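Local atomic coordinates of ORF 37 (Human herpesvirus 8 type M, PDB entry 3FHD), a protein that cuts double- and single-stranded DNA as an endonuclease and exonuclease, helping to process branched viral DNA intermediates and so promoting production of packaged unit-length genomes. Residues D259-R270 against G420-F431. Numbering follows the deposited sequence.
Sequences DPNCKVYEIKCR and GSPKYYIATGFF. With MG (magnesium ion), chain E.
Lys263 NZ donates to Tyr425 OH at 2.7 Å, the only side-chain hydrogen bond between strands 262-269 and 423-431. A bend at the end of the lysine chain (chi4 -58°) turns NZ onto the hydroxyl, while Lys263 CB lies at the edge of the ring, 3.9 Å from Tyr425 CE2. The next residue on that face, Tyr265, forms an offset stack with Tyr425: centroids 4.8 Å apart, planes at 23°, Tyr425 CD2 over one face of the Tyr265 ring, near its rim. Eight backbone hydrogen bonds, from Lys423 N to Cys262 O through Arg270 N to Gly429 O, establish the parallel pairing. On the other face, Glu266 OE2 is held by magnesium at 2.4 Å and by Lys268 NZ at 2.9 Å, the lysine arriving 41° out of the carboxylate plane. Ile267 O and Asp243 also bind the ion, placing the Glu-Ile-Lys run in the PD-(D/E)XK nuclease core. Arg270 CG sits over the Phe430 face, 4.0 Å from its centroid, as a CH-pi contact. Strands 244-245 and 455-464 flank this pair in the mixed sheet; helix 394-412 packs on the Glu266 and Tyr424 face, and helix 203-217 on Ile267 and Cys269.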
ATOM      1  N   ASP A 259       9.811 -13.856  -3.281  1.00 32.42           N
ATOM      2  CA  ASP A 259      10.723 -14.349  -4.317  1.00 31.92           C
ATOM      3  C   ASP A 259      11.329 -13.135  -5.040  1.00 31.31           C
ATOM      4  O   ASP A 259      10.609 -12.165  -5.321  1.00 29.30           O
ATOM      5  CB  ASP A 259       9.957 -15.226  -5.317  1.00 32.14           C
ATOM      6  CG  ASP A 259      10.869 -15.979  -6.268  1.00 34.32           C
ATOM      7  OD1 ASP A 259      11.766 -16.708  -5.790  1.00 35.80           O
ATOM      8  OD2 ASP A 259      10.674 -15.869  -7.501  1.00 35.47           O
ATOM      9  N   PRO A 260      12.647 -13.180  -5.349  1.00 30.80           N
ATOM     10  CA  PRO A 260      13.240 -12.114  -6.176  1.00 30.58           C
ATOM     11  C   PRO A 260      12.484 -11.845  -7.497  1.00 30.06           C
ATOM     12  O   PRO A 260      12.638 -10.774  -8.063  1.00 30.75           O
ATOM     13  CB  PRO A 260      14.658 -12.635  -6.477  1.00 30.39           C
ATOM     14  CG  PRO A 260      14.657 -14.072  -6.084  1.00 30.80           C
ATOM     15  CD  PRO A 260      13.658 -14.185  -4.968  1.00 31.17           C
ATOM     16  N   ASN A 261      11.660 -12.786  -7.950  1.00 28.79           N
ATOM     17  CA  ASN A 261      10.832 -12.605  -9.142  1.00 28.60           C
ATOM     18  C   ASN A 261       9.300 -12.639  -8.869  1.00 27.79           C
ATOM     19  O   ASN A 261       8.503 -13.095  -9.706  1.00 27.85           O
ATOM     20  CB  ASN A 261      11.190 -13.666 -10.167  1.00 29.14           C
ATOM     21  CG  ASN A 261      12.614 -13.502 -10.711  1.00 31.55           C
ATOM     22  OD1 ASN A 261      12.985 -12.427 -11.196  1.00 35.64           O
ATOM     23  ND2 ASN A 261      13.413 -14.564 -10.628  1.00 31.97           N
ATOM     24  N   CYS A 262       8.890 -12.170  -7.700  1.00 26.49           N
ATOM     25  CA  CYS A 262       7.457 -12.102  -7.379  1.00 25.73           C
ATOM     26  C   CYS A 262       6.784 -11.031  -8.255  1.00 23.84           C
ATOM     27  O   CYS A 262       7.467 -10.226  -8.895  1.00 23.27           O
ATOM     28  CB  CYS A 262       7.261 -11.811  -5.894  1.00 26.07           C
ATOM     29  SG  CYS A 262       7.964 -10.275  -5.388  1.00 30.47           S
ATOM     30  N   LYS A 263       5.454 -11.054  -8.326  1.00 22.39           N
ATOM     31  CA  LYS A 263       4.708 -10.056  -9.084  1.00 20.63           C
ATOM     32  C   LYS A 263       3.825  -9.315  -8.090  1.00 19.83           C
ATOM     33  O   LYS A 263       3.044  -9.929  -7.379  1.00 19.83           O
ATOM     34  CB  LYS A 263       3.861 -10.696 -10.176  1.00 20.69           C
ATOM     35  CG  LYS A 263       4.666 -11.317 -11.345  1.00 21.78           C
ATOM     36  CD  LYS A 263       3.729 -11.862 -12.429  1.00 21.75           C
ATOM     37  CE  LYS A 263       4.481 -12.341 -13.680  1.00 22.81           C
ATOM     38  NZ  LYS A 263       5.303 -11.238 -14.274  1.00 24.79           N
ATOM     39  N   VAL A 264       3.985  -8.011  -8.009  1.00 17.97           N
ATOM     40  CA  VAL A 264       3.250  -7.241  -6.983  1.00 17.26           C
ATOM     41  C   VAL A 264       2.146  -6.399  -7.647  1.00 17.44           C
ATOM     42  O   VAL A 264       2.425  -5.647  -8.591  1.00 16.52           O
ATOM     43  CB  VAL A 264       4.228  -6.392  -6.088  1.00 17.37           C
ATOM     44  CG1 VAL A 264       3.449  -5.541  -5.078  1.00 18.71           C
ATOM     45  CG2 VAL A 264       5.256  -7.325  -5.388  1.00 18.32           C
ATOM     46  N   TYR A 265       0.904  -6.473  -7.131  1.00 16.95           N
ATOM     47  CA  TYR A 265      -0.220  -5.705  -7.709  1.00 17.29           C
ATOM     48  C   TYR A 265      -0.892  -4.726  -6.723  1.00 16.53           C
ATOM     49  O   TYR A 265      -1.230  -5.110  -5.590  1.00 17.16           O
ATOM     50  CB  TYR A 265      -1.328  -6.634  -8.262  1.00 17.40           C
ATOM     51  CG  TYR A 265      -0.934  -7.637  -9.334  1.00 18.78           C
ATOM     52  CD1 TYR A 265      -1.414  -7.517 -10.638  1.00 16.21           C
ATOM     53  CD2 TYR A 265      -0.126  -8.746  -9.025  1.00 17.98           C
ATOM     54  CE1 TYR A 265      -1.064  -8.466 -11.619  1.00 21.00           C
ATOM     55  CE2 TYR A 265       0.208  -9.694  -9.983  1.00 19.58           C
ATOM     56  CZ  TYR A 265      -0.257  -9.549 -11.276  1.00 19.28           C
ATOM     57  OH  TYR A 265       0.095 -10.473 -12.229  1.00 21.71           O
ATOM     58  N   GLU A 266      -1.011  -3.464  -7.134  1.00 16.33           N
ATOM     59  CA  GLU A 266      -1.825  -2.481  -6.451  1.00 17.73           C
ATOM     60  C   GLU A 266      -3.221  -2.469  -7.136  1.00 17.95           C
ATOM     61  O   GLU A 266      -3.310  -2.241  -8.322  1.00 18.78           O
ATOM     62  CB  GLU A 266      -1.151  -1.112  -6.522  1.00 18.48           C
ATOM     63  CG  GLU A 266      -1.967   0.055  -5.987  1.00 20.00           C
ATOM     64  CD  GLU A 266      -2.488  -0.133  -4.548  1.00 24.66           C
ATOM     65  OE1 GLU A 266      -1.768  -0.631  -3.629  1.00 24.28           O
ATOM     66  OE2 GLU A 266      -3.635   0.283  -4.325  1.00 26.70           O
ATOM     67  N   ILE A 267      -4.277  -2.701  -6.366  1.00 16.65           N
ATOM     68  CA  ILE A 267      -5.631  -2.865  -6.928  1.00 18.83           C
ATOM     69  C   ILE A 267      -6.414  -1.549  -6.816  1.00 18.88           C
ATOM     70  O   ILE A 267      -6.389  -0.927  -5.771  1.00 17.40           O
ATOM     71  CB  ILE A 267      -6.367  -4.037  -6.222  1.00 19.91           C
ATOM     72  CG1 ILE A 267      -5.754  -5.371  -6.644  1.00 20.71           C
ATOM     73  CG2 ILE A 267      -7.919  -4.009  -6.493  1.00 18.30           C
ATOM     74  CD1 ILE A 267      -6.014  -6.492  -5.691  1.00 22.99           C
ATOM     75  N   LYS A 268      -7.057  -1.099  -7.907  1.00 20.13           N
ATOM     76  CA  LYS A 268      -7.943   0.095  -7.877  1.00 21.35           C
ATOM     77  C   LYS A 268      -9.290  -0.282  -8.514  1.00 22.22           C
ATOM     78  O   LYS A 268      -9.321  -1.134  -9.388  1.00 23.29           O
ATOM     79  CB  LYS A 268      -7.345   1.259  -8.697  1.00 21.29           C
ATOM     80  CG  LYS A 268      -5.954   1.712  -8.244  1.00 21.64           C
ATOM     81  CD  LYS A 268      -6.050   2.275  -6.820  1.00 24.67           C
ATOM     82  CE  LYS A 268      -4.662   2.619  -6.294  1.00 25.16           C
ATOM     83  NZ  LYS A 268      -4.698   2.930  -4.849  1.00 23.75           N
ATOM     84  N   CYS A 269     -10.380   0.312  -8.069  1.00 22.20           N
ATOM     85  CA  CYS A 269     -11.674   0.082  -8.729  1.00 24.65           C
ATOM     86  C   CYS A 269     -12.181   1.384  -9.296  1.00 25.43           C
ATOM     87  O   CYS A 269     -11.971   2.448  -8.682  1.00 26.90           O
ATOM     88  CB  CYS A 269     -12.670  -0.541  -7.758  1.00 24.42           C
ATOM     89  SG  CYS A 269     -12.089  -2.039  -6.989  1.00 29.32           S
ATOM     90  N   ARG A 270     -12.797   1.335 -10.482  1.00 25.72           N
ATOM     91  CA  ARG A 270     -13.263   2.551 -11.164  1.00 26.42           C
ATOM     92  C   ARG A 270     -14.763   2.747 -11.031  1.00 26.70           C
ATOM     93  O   ARG A 270     -15.500   2.364 -11.922  1.00 26.07           O
ATOM     94  CB  ARG A 270     -12.941   2.457 -12.645  1.00 26.58           C
ATOM     95  CG  ARG A 270     -11.504   2.165 -12.937  1.00 29.50           C
ATOM     96  CD  ARG A 270     -10.799   3.449 -13.115  1.00 36.47           C
ATOM     97  NE  ARG A 270     -10.648   4.082 -11.827  1.00 41.45           N
ATOM     98  CZ  ARG A 270     -10.264   5.332 -11.648  1.00 43.80           C
ATOM     99  NH1 ARG A 270      -9.998   6.093 -12.694  1.00 45.60           N
ATOM    100  NH2 ARG A 270     -10.139   5.806 -10.412  1.00 44.82           N
ATOM    101  N   GLY A 420      17.267 -11.365 -10.936  1.00 27.23           N
ATOM    102  CA  GLY A 420      15.944 -10.870 -11.280  1.00 26.20           C
ATOM    103  C   GLY A 420      15.412  -9.953 -10.226  1.00 25.93           C
ATOM    104  O   GLY A 420      15.784 -10.059  -9.063  1.00 26.32           O
ATOM    105  N   SER A 421      14.554  -9.030 -10.636  1.00 25.36           N
ATOM    106  CA  SER A 421      13.892  -8.164  -9.688  1.00 24.23           C
ATOM    107  C   SER A 421      12.386  -8.353  -9.832  1.00 22.36           C
ATOM    108  O   SER A 421      11.904  -8.872 -10.834  1.00 20.40           O
ATOM    109  CB  SER A 421      14.315  -6.687  -9.821  1.00 25.18           C
ATOM    110  OG  SER A 421      14.104  -6.163 -11.134  1.00 29.20           O
ATOM    111  N   PRO A 422      11.643  -8.010  -8.785  1.00 20.94           N
ATOM    112  CA  PRO A 422      10.189  -8.159  -8.891  1.00 20.44           C
ATOM    113  C   PRO A 422       9.593  -7.255  -9.982  1.00 19.49           C
ATOM    114  O   PRO A 422      10.251  -6.312 -10.435  1.00 18.77           O
ATOM    115  CB  PRO A 422       9.699  -7.755  -7.506  1.00 20.57           C
ATOM    116  CG  PRO A 422      10.917  -7.989  -6.605  1.00 21.54           C
ATOM    117  CD  PRO A 422      12.063  -7.544  -7.460  1.00 21.59           C
ATOM    118  N   LYS A 423       8.389  -7.602 -10.441  1.00 18.67           N
ATOM    119  CA  LYS A 423       7.619  -6.775 -11.367  1.00 17.72           C
ATOM    120  C   LYS A 423       6.354  -6.236 -10.682  1.00 16.92           C
ATOM    121  O   LYS A 423       5.767  -6.928  -9.845  1.00 15.07           O
ATOM    122  CB  LYS A 423       7.262  -7.575 -12.635  1.00 18.77           C
ATOM    123  CG  LYS A 423       8.455  -8.158 -13.351  1.00 19.49           C
ATOM    124  CD  LYS A 423       9.200  -7.122 -14.183  1.00 26.74           C
ATOM    125  CE  LYS A 423      10.396  -7.738 -14.923  1.00 29.50           C
ATOM    126  NZ  LYS A 423      11.537  -8.181 -14.009  1.00 32.07           N
ATOM    127  N   TYR A 424       5.975  -5.006 -11.041  1.00 16.46           N
ATOM    128  CA  TYR A 424       4.880  -4.228 -10.395  1.00 15.98           C
ATOM    129  C   TYR A 424       3.786  -3.900 -11.391  1.00 15.58           C
ATOM    130  O   TYR A 424       4.054  -3.682 -12.591  1.00 13.02           O
ATOM    131  CB  TYR A 424       5.420  -2.944  -9.735  1.00 18.00           C
ATOM    132  CG  TYR A 424       6.519  -3.278  -8.767  1.00 19.62           C
ATOM    133  CD1 TYR A 424       6.220  -3.710  -7.457  1.00 16.10           C
ATOM    134  CD2 TYR A 424       7.862  -3.265  -9.197  1.00 17.43           C
ATOM    135  CE1 TYR A 424       7.261  -4.088  -6.597  1.00 21.66           C
ATOM    136  CE2 TYR A 424       8.900  -3.630  -8.335  1.00 19.59           C
ATOM    137  CZ  TYR A 424       8.597  -4.052  -7.055  1.00 20.00           C
ATOM    138  OH  TYR A 424       9.648  -4.399  -6.224  1.00 23.44           O
ATOM    139  N   TYR A 425       2.552  -3.882 -10.900  1.00 16.20           N
ATOM    140  CA  TYR A 425       1.370  -3.656 -11.744  1.00 16.42           C
ATOM    141  C   TYR A 425       0.303  -2.888 -10.991  1.00 16.90           C
ATOM    142  O   TYR A 425       0.199  -2.968  -9.751  1.00 16.82           O
ATOM    143  CB  TYR A 425       0.746  -4.988 -12.177  1.00 16.58           C
ATOM    144  CG  TYR A 425       1.715  -5.958 -12.840  1.00 17.71           C
ATOM    145  CD1 TYR A 425       1.935  -5.936 -14.221  1.00 15.66           C
ATOM    146  CD2 TYR A 425       2.411  -6.876 -12.073  1.00 15.72           C
ATOM    147  CE1 TYR A 425       2.844  -6.842 -14.823  1.00 15.28           C
ATOM    148  CE2 TYR A 425       3.300  -7.767 -12.633  1.00 17.94           C
ATOM    149  CZ  TYR A 425       3.521  -7.754 -14.007  1.00 16.74           C
ATOM    150  OH  TYR A 425       4.423  -8.660 -14.518  1.00 20.88           O
ATOM    151  N   ILE A 426      -0.496  -2.133 -11.746  1.00 17.56           N
ATOM    152  CA  ILE A 426      -1.763  -1.655 -11.235  1.00 17.32           C
ATOM    153  C   ILE A 426      -2.845  -2.508 -11.883  1.00 18.32           C
ATOM    154  O   ILE A 426      -2.898  -2.629 -13.113  1.00 17.65           O
ATOM    155  CB  ILE A 426      -1.988  -0.178 -11.527  1.00 18.39           C
ATOM    156  CG1 ILE A 426      -0.960   0.677 -10.763  1.00 19.56           C
ATOM    157  CG2 ILE A 426      -3.431   0.241 -11.161  1.00 17.58           C
ATOM    158  CD1 ILE A 426      -0.764   2.088 -11.379  1.00 20.75           C
ATOM    159  N   ALA A 427      -3.685  -3.109 -11.030  1.00 17.84           N
ATOM    160  CA  ALA A 427      -4.818  -3.925 -11.472  1.00 18.73           C
ATOM    161  C   ALA A 427      -6.114  -3.134 -11.262  1.00 19.29           C
ATOM    162  O   ALA A 427      -6.520  -2.913 -10.138  1.00 20.50           O
ATOM    163  CB  ALA A 427      -4.869  -5.207 -10.697  1.00 17.67           C
ATOM    164  N   THR A 428      -6.768  -2.766 -12.364  1.00 19.22           N
ATOM    165  CA  THR A 428      -7.939  -1.911 -12.335  1.00 20.21           C
ATOM    166  C   THR A 428      -9.164  -2.752 -12.641  1.00 18.94           C
ATOM    167  O   THR A 428      -9.220  -3.363 -13.708  1.00 19.02           O
ATOM    168  CB  THR A 428      -7.828  -0.801 -13.406  1.00 20.39           C
ATOM    169  OG1 THR A 428      -6.740   0.084 -13.091  1.00 25.10           O
ATOM    170  CG2 THR A 428      -9.091   0.023 -13.447  1.00 21.93           C
ATOM    171  N   GLY A 429     -10.120  -2.774 -11.705  1.00 17.76           N
ATOM    172  CA  GLY A 429     -11.386  -3.480 -11.879  1.00 17.69           C
ATOM    173  C   GLY A 429     -12.549  -2.561 -12.234  1.00 16.45           C
ATOM    174  O   GLY A 429     -12.633  -1.450 -11.743  1.00 16.72           O
ATOM    175  N   PHE A 430     -13.444  -3.054 -13.088  1.00 16.58           N
ATOM    176  CA  PHE A 430     -14.631  -2.333 -13.554  1.00 16.99           C
ATOM    177  C   PHE A 430     -15.800  -3.225 -13.239  1.00 16.26           C
ATOM    178  O   PHE A 430     -15.660  -4.475 -13.248  1.00 16.26           O
ATOM    179  CB  PHE A 430     -14.577  -2.082 -15.061  1.00 17.36           C
ATOM    180  CG  PHE A 430     -13.477  -1.145 -15.494  1.00 19.21           C
ATOM    181  CD1 PHE A 430     -13.738   0.206 -15.716  1.00 19.34           C
ATOM    182  CD2 PHE A 430     -12.177  -1.616 -15.693  1.00 18.24           C
ATOM    183  CE1 PHE A 430     -12.737   1.076 -16.106  1.00 18.94           C
ATOM    184  CE2 PHE A 430     -11.162  -0.748 -16.105  1.00 19.91           C
ATOM    185  CZ  PHE A 430     -11.438   0.602 -16.301  1.00 19.54           C
ATOM    186  N   PHE A 431     -16.936  -2.606 -12.933  1.00 16.16           N
ATOM    187  CA  PHE A 431     -18.072  -3.324 -12.341  1.00 16.39           C
ATOM    188  C   PHE A 431     -19.416  -2.906 -12.939  1.00 16.28           C
ATOM    189  O   PHE A 431     -19.523  -1.856 -13.589  1.00 15.41           O
ATOM    190  CB  PHE A 431     -18.112  -3.144 -10.806  1.00 17.04           C
ATOM    191  CG  PHE A 431     -16.942  -3.752 -10.080  1.00 17.08           C
ATOM    192  CD1 PHE A 431     -17.009  -5.051  -9.575  1.00 18.23           C
ATOM    193  CD2 PHE A 431     -15.774  -3.023  -9.888  1.00 19.21           C
ATOM    194  CE1 PHE A 431     -15.924  -5.621  -8.891  1.00 19.15           C
ATOM    195  CE2 PHE A 431     -14.678  -3.600  -9.209  1.00 21.04           C
ATOM    196  CZ  PHE A 431     -14.767  -4.914  -8.728  1.00 20.02           C
TER
HETATM  197 MG    MG E 490      -5.673  -0.645  -3.521  1.00 21.55          MG
HETATM  198  O   HOH W   1     -16.917   0.106 -12.384  1.00 26.45           O